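VP1 (Merkel cell polyomavirus, PDB 4FMH) assembles as pentamers into the 72-unit icosahedral capsid of the virus and, through its jelly-roll domain, binds sialylated oligosaccharides at a site required for infection. Local coordinates at residues 22-27 / 73-78; 90-95 / 282-287; 134-139 / 252-257; 143-148 / 183-188. One frame throughout, in Å; residues are numbered along the deposited sequence. Where two conformers were deposited one is given.

Interaction 1 (22-27 / 73-78); sequences TQIELY and ARVSLP
Ile-24 and Val-75 mark the point where strand 22-27 passes nearest to strand 73-76, with Ile-24 CA and Val-75 CA 8.4 Å apart. The strand axes come within 9.5 Å and run roughly antiparallel, at 147°. That spacing is too wide for ladder pairing, and no hydrogen bond crosses; the two strands face each other through their side chains, as strands of the two sheets of a jelly-roll sandwich do. Ile-24 and Val-75 meet tip to tip, Ile-24 CG2 lying 3.8 Å from Val-75 CG1. In both residues the touching methyl stands opposite the backbone nitrogen across the CA–CB bond (Val-75 chi1 -174°), which points it at the other strand. The other branch of Ile-24 serves a different partner: its CG1 packs 3.8 Å from Leu-77 CD2, the two chains slanting past one another. Leu-26 splits its contacts in a similar way. Its CD2 reaches Val-75 CG2 at 4.0 Å, while its CD1 rests 4.1 Å from Ala-73 CB. Ile-24 and Leu-26 each have a second deposited conformer, so these contacts hold for the one described here. On one side, strand 11-28 is hydrogen-bonded to strand 269-287, with Ile-24 paired to Val-280; on the other, strand 71-76 bonds to strand 250-263, and Leu-77 packs on Trp-92 of strand 89-101.

Interaction 2 (90-95 / 282-287); sequences QMWEAI and LRKRWV
Glu-93 and two arginines across the ladder, Arg-283 and Arg-285, make the tight part of this antiparallel pairing. Each guanidinium grips the carboxylate side-on with NE and NH2. Arg-283 NE and Arg-285 NE both reach Glu-93 OE1 at 2.8 Å, from opposite faces of the carboxylate, and their NH2 groups do the same at OE2, with Arg-285 NH2 3.0 Å from Glu-93 OE2. The acid is thus clamped between two positive charges, which probably stabilise its ionised form; Gly-243 N gives OE2 a further hydrogen bond. An extended chain (chi1 176°) carries the carboxylate out to both arginines. Ile-95 CG2 covers one face of the Arg-283 guanidinium, 3.4 Å from Arg-283 NE. The backbones beneath are bonded in pairs, Met-91 with Arg-285 and Glu-93 with Arg-283.

On the other face the packing is looser and partly exposed around Gln-90, Lys-284 and Trp-286, though Trp-92 is buried. Gln-90 CG sits over the six-membered ring of Trp-286, 3.6 Å from its centroid, and Gln-90 NE2 lies over the ring toward its rim, 3.2 Å from Trp-286 CZ2, with the amide turned steeply to the ring at 76°. Lys-284 runs alongside Trp-92, its CG over one face of the indole. The Trp-92 NE1 end is held by Pro-78 O. Strand 269-287 also pairs with strand 11-28, Leu-282 bonding to Thr-22, while the far edge of strand 89-101 bonds to Pro-244 and Cys-246.

Interaction 3 (134-139 / 252-257); sequences MFAIGG and FISCAD
In the jelly roll of VP1, residues Met-134 to Gly-138 pair with Phe-252 to Ala-256 as neighbouring antiparallel strands of the sheet conventionally called CHEF. The axes are almost exactly opposed, at 176°. Met-134 with Ala-256, Ala-136 with Ser-254 and Gly-138 with Phe-252 are hydrogen-bonded pairs, each closed by two bonds, such as Ala-136 N to Ser-254 O at 2.8 Å. Between them, Phe-135 with Cys-255 and Ile-137 with Ile-253 face the interior of the sandwich. The two isoleucines lie side by side, Ile-137 CD1 3.9 Å from Ile-253 CD1, and Ile-253 continues onto Leu-26, Phe-278 and Val-280 of the opposing sheet. The Phe-135 ring swings away from strand 252-257 and stacks with Tyr-213. On the reverse face Met-134 curls back, bent at chi2 and chi3 (87° and 66°), laying its SD 3.8 Å from Cys-255 CA; the same side chain packs against Phe-228 of a neighbouring subunit. Asp-257 OD1 turns elsewhere, to His-133 and Arg-276. Gly-138 O, bonded to Phe-252 N, also lies at the edge of the Phe-252 ring. A water sits 2.8 Å from Ser-254 OG and makes weak bonds to the carbonyl oxygens of Ala-136 and Phe-252.

Interaction 4 (143-148 / 183-188); sequences DLQGLV and PQAKAK
Gln-145 turns one face of its side-chain amide to Ala-185, whose carbonyl O stands over it, 3.2 Å from Gln-145 NE2 but at too poor an angle to bond. NE2 donates instead to Gly-146 O at 3.0 Å, nearly straight (173°) and in the amide plane, and also bonds to Asp-182 O; OE1 accepts from Lys-186 NZ at 2.9 Å, the donor tilted 24° out of the carbonyl plane. With both ends held, the rotation of the amide is fixed. A bend at chi2 (68°) folds it back over the partner segment. Lys-186 NZ has its stronger partner in Asp-203, a salt bridge. The backbones form a short antiparallel ladder in a three-stranded sheet, an insertion of the jelly roll between strands 131-138 and 210-217. Leu-144 and Ala-187 are its hydrogen-bonded pair, Leu-144 N lying 2.7 Å from Ala-187 O. Ala-185 is the centre of an inverse gamma turn, and its O receives Gly-146 N at 2.7 Å. At the other end, Asp-143 and Lys-188 run alongside each other without a salt bridge: Asp-143 OD1 touches Lys-188 CE at 3.7 Å. Gln-145 packs on Val-102 of a neighbouring subunit, and Pro-183 on Tyr-27 of the same neighbour.

Overall arrangement
Interactions 1, 2 and 3 share the jelly-roll sandwich: interaction 2 is a ladder in the sheet of strands 11-28, 269-287 and 89-101, interaction 3 a ladder in the opposing sheet, and interaction 1, a surface contact, spans the gap between them by apolar contact alone. Interaction 3 is the most central, its centre about 6 Å from that of the chain, and is mostly backbone bonding. Interaction 2, partly buried and about 24 Å out, adds a charged cluster on one face. Interaction 1 touches both, through Leu-77 on Trp-92 and Leu-26 on Ile-253. Interaction 4, buried in a separate small sheet whose strand 143-146 follows strand 134-138, adds polar side chains to backbone bonding.

Interaction 1 (22-27 / 73-78)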
loop_
_atom_site.group_PDB
_atom_site.type_symbol
_atom_site.label_atom_id
_atom_site.label_comp_id
_atom_site.label_asym_id
_atom_site.label_seq_id
_atom_site.Cartn_x
_atom_site.Cartn_y
_atom_site.Cartn_z
ATOM N N THR B 22 -3.874 -33.407 -15.413
ATOM C CA THR B 22 -5.266 -33.399 -14.978
ATOM C C THR B 22 -5.572 -32.126 -14.178
ATOM O O THR B 22 -4.651 -31.445 -13.716
ATOM C CB THR B 22 -5.626 -34.692 -14.185
ATOM O OG1 THR B 22 -7.046 -34.881 -14.186
ATOM C CG2 THR B 22 -5.117 -34.639 -12.745
ATOM N N GLN B 23 -6.855 -31.769 -14.172
ATOM C CA GLN B 23 -7.349 -30.534 -13.587
ATOM C C GLN B 23 -8.417 -30.905 -12.576
ATOM O O GLN B 23 -9.409 -31.558 -12.907
ATOM C CB GLN B 23 -7.954 -29.622 -14.656
ATOM C CG GLN B 23 -7.002 -29.229 -15.780
ATOM C CD GLN B 23 -6.159 -28.013 -15.453
ATOM O OE1 GLN B 23 -6.165 -27.517 -14.324
ATOM N NE2 GLN B 23 -5.431 -27.518 -16.450
ATOM N N ILE B 24 -8.186 -30.502 -11.327
ATOM C CA ILE B 24 -9.091 -30.779 -10.207
ATOM C C ILE B 24 -9.759 -29.480 -9.731
ATOM O O ILE B 24 -9.082 -28.466 -9.570
ATOM C CB ILE B 24 -8.328 -31.473 -9.032
ATOM C CG1 ILE B 24 -7.927 -32.917 -9.407
ATOM C CG2 ILE B 24 -9.121 -31.422 -7.714
ATOM C CD1 ILE B 24 -9.093 -33.886 -9.641
ATOM N N GLU B 25 -11.080 -29.526 -9.518
ATOM C CA GLU B 25 -11.868 -28.370 -9.074
ATOM C C GLU B 25 -12.548 -28.677 -7.744
ATOM O O GLU B 25 -13.037 -29.787 -7.544
ATOM C CB GLU B 25 -12.963 -28.043 -10.084
ATOM C CG GLU B 25 -12.532 -27.240 -11.290
ATOM C CD GLU B 25 -13.717 -26.583 -12.002
ATOM O OE1 GLU B 25 -14.826 -26.545 -11.421
ATOM O OE2 GLU B 25 -13.535 -26.097 -13.138
ATOM N N LEU B 26 -12.589 -27.692 -6.856
ATOM C CA LEU B 26 -13.376 -27.796 -5.635
ATOM C C LEU B 26 -13.605 -26.421 -5.043
ATOM O O LEU B 26 -13.005 -25.427 -5.462
ATOM C CB LEU B 26 -12.701 -28.695 -4.587
ATOM C CG LEU B 26 -11.359 -28.225 -4.010
ATOM C CD1 LEU B 26 -11.225 -28.567 -2.522
ATOM C CD2 LEU B 26 -10.217 -28.816 -4.809
ATOM N N TYR B 27 -14.489 -26.390 -4.060
ATOM C CA TYR B 27 -14.710 -25.216 -3.237
ATOM C C TYR B 27 -14.791 -25.674 -1.789
ATOM O O TYR B 27 -15.172 -26.817 -1.506
ATOM C CB TYR B 27 -15.966 -24.449 -3.670
ATOM C CG TYR B 27 -17.260 -25.208 -3.467
ATOM C CD1 TYR B 27 -17.932 -25.163 -2.241
ATOM C CD2 TYR B 27 -17.819 -25.967 -4.500
ATOM C CE1 TYR B 27 -19.120 -25.863 -2.044
ATOM C CE2 TYR B 27 -19.008 -26.672 -4.314
ATOM C CZ TYR B 27 -19.654 -26.607 -3.084
ATOM O OH TYR B 27 -20.827 -27.293 -2.887
ATOM N N ALA B 73 -10.010 -30.233 2.709
ATOM C CA ALA B 73 -10.515 -31.401 1.997
ATOM C C ALA B 73 -9.355 -32.233 1.478
ATOM O O ALA B 73 -8.300 -31.693 1.126
ATOM C CB ALA B 73 -11.434 -30.983 0.844
ATOM N N ARG B 74 -9.559 -33.550 1.454
ATOM C CA ARG B 74 -8.686 -34.469 0.732
ATOM C C ARG B 74 -9.392 -34.891 -0.558
ATOM O O ARG B 74 -10.511 -35.406 -0.516
ATOM C CB ARG B 74 -8.353 -35.697 1.584
ATOM C CG ARG B 74 -7.391 -36.683 0.905
ATOM C CD ARG B 74 -7.310 -38.011 1.650
ATOM N NE ARG B 74 -6.460 -38.979 0.952
ATOM C CZ ARG B 74 -6.848 -39.732 -0.078
ATOM N NH1 ARG B 74 -8.084 -39.641 -0.560
ATOM N NH2 ARG B 74 -5.992 -40.579 -0.641
ATOM N N VAL B 75 -8.741 -34.667 -1.698
ATOM C CA VAL B 75 -9.303 -35.056 -2.990
ATOM C C VAL B 75 -8.641 -36.348 -3.456
ATOM O O VAL B 75 -7.406 -36.432 -3.523
ATOM C CB VAL B 75 -9.125 -33.956 -4.068
ATOM C CG1 VAL B 75 -9.862 -34.334 -5.358
ATOM C CG2 VAL B 75 -9.606 -32.599 -3.547
ATOM N N SER B 76 -9.470 -37.356 -3.733
ATOM C CA SER B 76 -9.015 -38.617 -4.316
ATOM C C SER B 76 -8.669 -38.433 -5.788
ATOM O O SER B 76 -9.468 -37.903 -6.564
ATOM C CB SER B 76 -10.078 -39.703 -4.146
ATOM O OG SER B 76 -10.161 -40.095 -2.788
ATOM N N LEU B 77 -7.467 -38.868 -6.154
ATOM C CA LEU B 77 -6.942 -38.701 -7.500
ATOM C C LEU B 77 -6.920 -40.038 -8.250
ATOM O O LEU B 77 -6.898 -41.097 -7.613
ATOM C CB LEU B 77 -5.529 -38.118 -7.431
ATOM C CG LEU B 77 -5.351 -36.734 -6.796
ATOM C CD1 LEU B 77 -3.897 -36.510 -6.451
ATOM C CD2 LEU B 77 -5.855 -35.645 -7.719
ATOM N N PRO B 78 -6.918 -39.997 -9.599
ATOM C CA PRO B 78 -6.871 -41.238 -10.382
ATOM C C PRO B 78 -5.676 -42.107 -9.995
ATOM O O PRO B 78 -4.546 -41.613 -9.930
ATOM C CB PRO B 78 -6.714 -40.747 -11.823
ATOM C CG PRO B 78 -7.251 -39.367 -11.821
ATOM C CD PRO B 78 -6.939 -38.804 -10.466
#

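Interaction 2 (90-95 / 282-287)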
loop_
_atom_site.group_PDB
_atom_site.type_symbol
_atom_site.label_atom_id
_atom_site.label_comp_id
_atom_site.label_asym_id
_atom_site.label_seq_id
_atom_site.Cartn_x
_atom_site.Cartn_y
_atom_site.Cartn_z
ATOM N N GLN B 90 4.628 -43.851 -10.293
ATOM C CA GLN B 90 4.106 -42.563 -10.728
ATOM C C GLN B 90 3.289 -41.921 -9.613
ATOM O O GLN B 90 2.507 -42.597 -8.939
ATOM C CB GLN B 90 3.242 -42.720 -11.978
ATOM C CG GLN B 90 4.001 -43.166 -13.218
ATOM C CD GLN B 90 3.191 -43.014 -14.494
ATOM O OE1 GLN B 90 1.991 -42.744 -14.457
ATOM N NE2 GLN B 90 3.847 -43.186 -15.634
ATOM N N MET B 91 3.483 -40.619 -9.428
ATOM C CA MET B 91 2.731 -39.838 -8.448
ATOM C C MET B 91 2.181 -38.592 -9.120
ATOM O O MET B 91 2.803 -38.060 -10.044
ATOM C CB MET B 91 3.630 -39.407 -7.293
ATOM C CG MET B 91 4.001 -40.514 -6.320
ATOM S SD MET B 91 5.024 -39.887 -4.965
ATOM C CE MET B 91 3.775 -39.262 -3.854
ATOM N N TRP B 92 1.022 -38.130 -8.655
ATOM C CA TRP B 92 0.501 -36.838 -9.084
ATOM C C TRP B 92 1.288 -35.711 -8.421
ATOM O O TRP B 92 1.511 -35.720 -7.206
ATOM C CB TRP B 92 -0.987 -36.717 -8.772
ATOM C CG TRP B 92 -1.857 -37.555 -9.664
ATOM C CD1 TRP B 92 -2.557 -38.673 -9.311
ATOM C CD2 TRP B 92 -2.119 -37.340 -11.056
ATOM N NE1 TRP B 92 -3.243 -39.166 -10.395
ATOM C CE2 TRP B 92 -2.990 -38.370 -11.480
ATOM C CE3 TRP B 92 -1.701 -36.379 -11.988
ATOM C CZ2 TRP B 92 -3.453 -38.466 -12.796
ATOM C CZ3 TRP B 92 -2.155 -36.480 -13.300
ATOM C CH2 TRP B 92 -3.026 -37.514 -13.689
ATOM N N GLU B 93 1.723 -34.761 -9.240
ATOM C CA GLU B 93 2.498 -33.610 -8.783
ATOM C C GLU B 93 1.701 -32.341 -9.063
ATOM O O GLU B 93 1.398 -32.045 -10.218
ATOM C CB GLU B 93 3.840 -33.574 -9.517
ATOM C CG GLU B 93 4.730 -32.371 -9.209
ATOM C CD GLU B 93 5.891 -32.230 -10.185
ATOM O OE1 GLU B 93 5.971 -33.007 -11.169
ATOM O OE2 GLU B 93 6.725 -31.329 -9.966
ATOM N N ALA B 94 1.356 -31.600 -8.011
ATOM C CA ALA B 94 0.616 -30.341 -8.159
ATOM C C ALA B 94 1.552 -29.240 -8.637
ATOM O O ALA B 94 2.551 -28.947 -7.979
ATOM C CB ALA B 94 -0.040 -29.941 -6.840
ATOM N N ILE B 95 1.239 -28.632 -9.778
ATOM C CA ILE B 95 2.167 -27.664 -10.380
ATOM C C ILE B 95 1.690 -26.207 -10.346
ATOM O O ILE B 95 2.509 -25.284 -10.324
ATOM C CB ILE B 95 2.630 -28.083 -11.803
ATOM C CG1 ILE B 95 1.480 -27.999 -12.821
ATOM C CG2 ILE B 95 3.269 -29.486 -11.757
ATOM C CD1 ILE B 95 1.907 -28.314 -14.259
ATOM N N LEU B 282 -2.365 -30.698 -12.099
ATOM C CA LEU B 282 -1.395 -31.705 -11.691
ATOM C C LEU B 282 -0.836 -32.463 -12.891
ATOM O O LEU B 282 -1.508 -32.622 -13.910
ATOM C CB LEU B 282 -1.998 -32.682 -10.673
ATOM C CG LEU B 282 -2.698 -32.092 -9.441
ATOM C CD1 LEU B 282 -4.192 -31.998 -9.690
ATOM C CD2 LEU B 282 -2.428 -32.943 -8.207
ATOM N N ARG B 283 0.407 -32.913 -12.765
ATOM C CA ARG B 283 1.030 -33.736 -13.797
ATOM C C ARG B 283 1.589 -35.011 -13.173
ATOM O O ARG B 283 1.836 -35.061 -11.967
ATOM C CB ARG B 283 2.140 -32.963 -14.518
ATOM C CG ARG B 283 3.339 -32.643 -13.637
ATOM C CD ARG B 283 4.427 -31.921 -14.390
ATOM N NE ARG B 283 5.459 -31.464 -13.466
ATOM C CZ ARG B 283 6.320 -30.486 -13.722
ATOM N NH1 ARG B 283 6.288 -29.854 -14.884
ATOM N NH2 ARG B 283 7.214 -30.142 -12.808
ATOM N N LYS B 284 1.783 -36.037 -13.998
ATOM C CA LYS B 284 2.349 -37.299 -13.534
ATOM C C LYS B 284 3.871 -37.198 -13.434
ATOM O O LYS B 284 4.530 -36.684 -14.339
ATOM C CB LYS B 284 1.950 -38.441 -14.469
ATOM C CG LYS B 284 0.457 -38.742 -14.511
ATOM C CD LYS B 284 0.147 -39.796 -15.573
ATOM C CE LYS B 284 -1.347 -40.018 -15.725
ATOM N NZ LYS B 284 -1.657 -41.082 -16.720
ATOM N N ARG B 285 4.416 -37.680 -12.323
ATOM C CA ARG B 285 5.856 -37.642 -12.076
ATOM C C ARG B 285 6.375 -39.008 -11.626
ATOM O O ARG B 285 5.787 -39.633 -10.747
ATOM C CB ARG B 285 6.170 -36.587 -11.002
ATOM C CG ARG B 285 7.614 -36.596 -10.498
ATOM C CD ARG B 285 8.548 -35.856 -11.446
ATOM N NE ARG B 285 8.441 -34.413 -11.268
ATOM C CZ ARG B 285 9.439 -33.554 -11.441
ATOM N NH1 ARG B 285 10.644 -33.984 -11.801
ATOM N NH2 ARG B 285 9.234 -32.259 -11.234
ATOM N N TRP B 286 7.477 -39.459 -12.226
ATOM C CA TRP B 286 8.160 -40.684 -11.786
ATOM C C TRP B 286 8.932 -40.422 -10.495
ATOM O O TRP B 286 9.642 -39.414 -10.386
ATOM C CB TRP B 286 9.140 -41.187 -12.854
ATOM C CG TRP B 286 8.507 -41.837 -14.047
ATOM C CD1 TRP B 286 8.463 -41.343 -15.318
ATOM C CD2 TRP B 286 7.847 -43.107 -14.086
ATOM N NE1 TRP B 286 7.807 -42.219 -16.145
ATOM C CE2 TRP B 286 7.421 -43.313 -15.417
ATOM C CE3 TRP B 286 7.570 -44.091 -13.125
ATOM C CZ2 TRP B 286 6.736 -44.470 -15.816
ATOM C CZ3 TRP B 286 6.886 -45.243 -13.522
ATOM C CH2 TRP B 286 6.473 -45.416 -14.855
ATOM N N VAL B 287 8.792 -41.324 -9.523
ATOM C CA VAL B 287 9.509 -41.212 -8.243
ATOM C C VAL B 287 10.084 -42.558 -7.809
ATOM O O VAL B 287 9.505 -43.605 -8.096
ATOM C CB VAL B 287 8.623 -40.644 -7.097
ATOM C CG1 VAL B 287 8.150 -39.229 -7.411
ATOM C CG2 VAL B 287 7.447 -41.571 -6.809
HETATM O O HOH W 1 0.016 -43.342 -15.842
#

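Interaction 3 (134-139 / 252-257)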
loop_
_atom_site.group_PDB
_atom_site.type_symbol
_atom_site.label_atom_id
_atom_site.label_comp_id
_atom_site.label_asym_id
_atom_site.label_seq_id
_atom_site.Cartn_x
_atom_site.Cartn_y
_atom_site.Cartn_z
ATOM N N MET B 134 -5.616 -17.410 4.137
ATOM C CA MET B 134 -4.569 -18.370 3.832
ATOM C C MET B 134 -5.131 -19.496 2.978
ATOM O O MET B 134 -6.319 -19.816 3.051
ATOM C CB MET B 134 -3.928 -18.925 5.122
ATOM C CG MET B 134 -4.728 -19.992 5.869
ATOM S SD MET B 134 -4.453 -21.708 5.327
ATOM C CE MET B 134 -2.748 -21.955 5.791
ATOM N N PHE B 135 -4.272 -20.081 2.156
ATOM C CA PHE B 135 -4.597 -21.329 1.478
ATOM C C PHE B 135 -3.324 -22.155 1.390
ATOM O O PHE B 135 -2.211 -21.606 1.434
ATOM C CB PHE B 135 -5.254 -21.094 0.102
ATOM C CG PHE B 135 -4.301 -20.622 -0.973
ATOM C CD1 PHE B 135 -4.013 -19.270 -1.126
ATOM C CD2 PHE B 135 -3.709 -21.538 -1.848
ATOM C CE1 PHE B 135 -3.143 -18.830 -2.126
ATOM C CE2 PHE B 135 -2.844 -21.107 -2.852
ATOM C CZ PHE B 135 -2.559 -19.758 -2.992
ATOM N N ALA B 136 -3.501 -23.472 1.297
ATOM C CA ALA B 136 -2.394 -24.407 1.208
ATOM C C ALA B 136 -2.764 -25.539 0.266
ATOM O O ALA B 136 -3.917 -25.998 0.245
ATOM C CB ALA B 136 -2.063 -24.963 2.580
ATOM N N ILE B 137 -1.781 -25.965 -0.514
ATOM C CA ILE B 137 -1.905 -27.122 -1.388
ATOM C C ILE B 137 -0.763 -28.065 -1.019
ATOM O O ILE B 137 0.403 -27.654 -1.017
ATOM C CB ILE B 137 -1.787 -26.736 -2.889
ATOM C CG1 ILE B 137 -2.700 -25.542 -3.250
ATOM C CG2 ILE B 137 -2.026 -27.971 -3.787
ATOM C CD1 ILE B 137 -4.201 -25.804 -3.141
ATOM N N GLY B 138 -1.100 -29.317 -0.702
ATOM C CA GLY B 138 -0.092 -30.308 -0.318
ATOM C C GLY B 138 -0.408 -31.724 -0.770
ATOM O O GLY B 138 -1.546 -32.028 -1.142
ATOM N N GLY B 139 0.604 -32.587 -0.729
ATOM C CA GLY B 139 0.440 -34.004 -1.050
ATOM C C GLY B 139 0.203 -34.828 0.204
ATOM O O GLY B 139 0.264 -36.063 0.175
ATOM N N PHE B 252 -4.302 -32.567 -0.740
ATOM C CA PHE B 252 -4.839 -31.865 0.415
ATOM C C PHE B 252 -4.951 -30.375 0.146
ATOM O O PHE B 252 -3.984 -29.733 -0.254
ATOM C CB PHE B 252 -3.985 -32.128 1.652
ATOM C CG PHE B 252 -4.265 -33.459 2.301
ATOM C CD1 PHE B 252 -3.705 -34.626 1.793
ATOM C CD2 PHE B 252 -5.106 -33.544 3.411
ATOM C CE1 PHE B 252 -3.964 -35.874 2.389
ATOM C CE2 PHE B 252 -5.371 -34.786 4.017
ATOM C CZ PHE B 252 -4.796 -35.948 3.501
ATOM N N ILE B 253 -6.155 -29.850 0.356
ATOM C CA ILE B 253 -6.462 -28.443 0.125
ATOM C C ILE B 253 -6.992 -27.844 1.422
ATOM O O ILE B 253 -7.969 -28.348 1.986
ATOM C CB ILE B 253 -7.499 -28.288 -1.009
ATOM C CG1 ILE B 253 -7.040 -29.099 -2.238
ATOM C CG2 ILE B 253 -7.796 -26.804 -1.279
ATOM C CD1 ILE B 253 -7.072 -28.380 -3.556
ATOM N N SER B 254 -6.338 -26.777 1.886
ATOM C CA SER B 254 -6.659 -26.155 3.167
ATOM C C SER B 254 -6.806 -24.661 2.990
ATOM O O SER B 254 -6.138 -24.073 2.137
ATOM C CB SER B 254 -5.537 -26.409 4.177
ATOM O OG SER B 254 -5.168 -27.775 4.205
ATOM N N CYS B 255 -7.648 -24.034 3.806
ATOM C CA CYS B 255 -7.778 -22.573 3.742
ATOM C C CYS B 255 -8.514 -21.957 4.929
ATOM O O CYS B 255 -9.094 -22.658 5.766
ATOM C CB CYS B 255 -8.448 -22.150 2.423
ATOM S SG CYS B 255 -10.182 -22.607 2.290
ATOM N N ALA B 256 -8.469 -20.632 4.993
ATOM C CA ALA B 256 -9.247 -19.860 5.961
ATOM C C ALA B 256 -9.408 -18.478 5.373
ATOM O O ALA B 256 -8.439 -17.922 4.844
ATOM C CB ALA B 256 -8.532 -19.781 7.297
ATOM N N ASP B 257 -10.623 -17.938 5.435
ATOM C CA ASP B 257 -10.861 -16.582 4.941
ATOM C C ASP B 257 -11.837 -15.798 5.806
ATOM O O ASP B 257 -13.032 -15.717 5.499
ATOM C CB ASP B 257 -11.313 -16.606 3.479
ATOM C CG ASP B 257 -10.219 -17.110 2.547
ATOM O OD1 ASP B 257 -9.282 -16.331 2.251
ATOM O OD2 ASP B 257 -10.288 -18.293 2.138
HETATM O O HOH W 2 -3.355 -28.210 2.147
#

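Interaction 4 (143-148 / 183-188)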
loop_
_atom_site.group_PDB
_atom_site.type_symbol
_atom_site.label_atom_id
_atom_site.label_comp_id
_atom_site.label_asym_id
_atom_site.label_seq_id
_atom_site.Cartn_x
_atom_site.Cartn_y
_atom_site.Cartn_z
ATOM N N ASP B 143 1.073 -29.399 8.087
ATOM C CA ASP B 143 1.624 -29.482 9.435
ATOM C C ASP B 143 1.315 -28.196 10.183
ATOM O O ASP B 143 1.499 -27.105 9.645
ATOM C CB ASP B 143 3.137 -29.726 9.396
ATOM C CG ASP B 143 3.494 -31.077 8.776
ATOM O OD1 ASP B 143 3.085 -32.109 9.341
ATOM O OD2 ASP B 143 4.177 -31.101 7.725
ATOM N N LEU B 144 0.859 -28.333 11.425
ATOM C CA LEU B 144 0.472 -27.176 12.238
ATOM C C LEU B 144 1.352 -26.996 13.464
ATOM O O LEU B 144 1.821 -27.967 14.050
ATOM C CB LEU B 144 -0.988 -27.302 12.686
ATOM C CG LEU B 144 -2.061 -27.450 11.603
ATOM C CD1 LEU B 144 -3.422 -27.788 12.215
ATOM C CD2 LEU B 144 -2.151 -26.197 10.736
ATOM N N GLN B 145 1.552 -25.739 13.846
ATOM C CA GLN B 145 2.240 -25.380 15.074
ATOM C C GLN B 145 1.219 -24.674 15.964
ATOM O O GLN B 145 0.492 -23.794 15.498
ATOM C CB GLN B 145 3.424 -24.446 14.774
ATOM C CG GLN B 145 4.067 -23.797 16.014
ATOM C CD GLN B 145 4.786 -24.791 16.920
ATOM O OE1 GLN B 145 5.724 -25.470 16.496
ATOM N NE2 GLN B 145 4.366 -24.859 18.187
ATOM N N GLY B 146 1.164 -25.067 17.234
ATOM C CA GLY B 146 0.257 -24.417 18.184
ATOM C C GLY B 146 0.897 -23.229 18.888
ATOM O O GLY B 146 2.059 -23.295 19.322
ATOM N N LEU B 147 0.135 -22.144 19.005
ATOM C CA LEU B 147 0.557 -20.956 19.762
ATOM C C LEU B 147 -0.676 -20.138 20.054
ATOM O O LEU B 147 -1.455 -19.838 19.145
ATOM C CB LEU B 147 1.588 -20.116 18.978
ATOM C CG LEU B 147 2.290 -18.945 19.673
ATOM C CD1 LEU B 147 3.665 -18.709 19.033
ATOM C CD2 LEU B 147 1.450 -17.649 19.657
ATOM N N VAL B 148 -0.855 -19.779 21.322
ATOM C CA VAL B 148 -2.035 -19.024 21.713
ATOM C C VAL B 148 -1.703 -17.696 22.389
ATOM O O VAL B 148 -0.644 -17.540 23.003
ATOM C CB VAL B 148 -2.976 -19.848 22.621
ATOM C CG1 VAL B 148 -3.540 -21.046 21.858
ATOM C CG2 VAL B 148 -2.248 -20.296 23.892
ATOM N N PRO B 183 7.846 -26.764 20.751
ATOM C CA PRO B 183 8.002 -27.794 19.712
ATOM C C PRO B 183 7.077 -29.008 19.892
ATOM O O PRO B 183 6.826 -29.731 18.933
ATOM C CB PRO B 183 9.465 -28.223 19.855
ATOM C CG PRO B 183 10.126 -27.102 20.563
ATOM C CD PRO B 183 9.099 -26.542 21.490
ATOM N N GLN B 184 6.577 -29.228 21.103
ATOM C CA GLN B 184 5.657 -30.339 21.340
ATOM C C GLN B 184 4.233 -30.027 20.884
ATOM O O GLN B 184 3.436 -30.943 20.671
ATOM C CB GLN B 184 5.665 -30.748 22.810
ATOM C CG GLN B 184 6.998 -31.291 23.291
ATOM C CD GLN B 184 6.971 -31.650 24.761
ATOM O OE1 GLN B 184 6.396 -32.665 25.157
ATOM N NE2 GLN B 184 7.599 -30.817 25.580
ATOM N N ALA B 185 3.912 -28.741 20.731
ATOM C CA ALA B 185 2.564 -28.323 20.324
ATOM C C ALA B 185 2.403 -28.392 18.810
ATOM O O ALA B 185 2.375 -27.364 18.128
ATOM C CB ALA B 185 2.250 -26.910 20.845
ATOM N N LYS B 186 2.319 -29.612 18.284
ATOM C CA LYS B 186 2.209 -29.823 16.842
ATOM C C LYS B 186 1.018 -30.714 16.497
ATOM O O LYS B 186 0.577 -31.526 17.315
ATOM C CB LYS B 186 3.511 -30.402 16.279
ATOM C CG LYS B 186 4.683 -29.417 16.325
ATOM C CD LYS B 186 5.885 -29.922 15.539
ATOM C CE LYS B 186 7.119 -29.072 15.802
ATOM N NZ LYS B 186 6.985 -27.718 15.240
ATOM N N ALA B 187 0.486 -30.537 15.294
ATOM C CA ALA B 187 -0.653 -31.325 14.824
ATOM C C ALA B 187 -0.669 -31.349 13.306
ATOM O O ALA B 187 0.088 -30.624 12.656
ATOM C CB ALA B 187 -1.965 -30.745 15.353
ATOM N N LYS B 188 -1.529 -32.192 12.745
ATOM C CA LYS B 188 -1.741 -32.221 11.305
ATOM C C LYS B 188 -3.158 -31.769 10.994
ATOM O O LYS B 188 -4.101 -32.178 11.669
ATOM C CB LYS B 188 -1.458 -33.621 10.752
ATOM C CG LYS B 188 -0.059 -34.088 11.097
ATOM C CD LYS B 188 0.453 -35.172 10.191
ATOM C CE LYS B 188 1.919 -35.433 10.495
ATOM N NZ LYS B 188 2.379 -36.750 9.975
#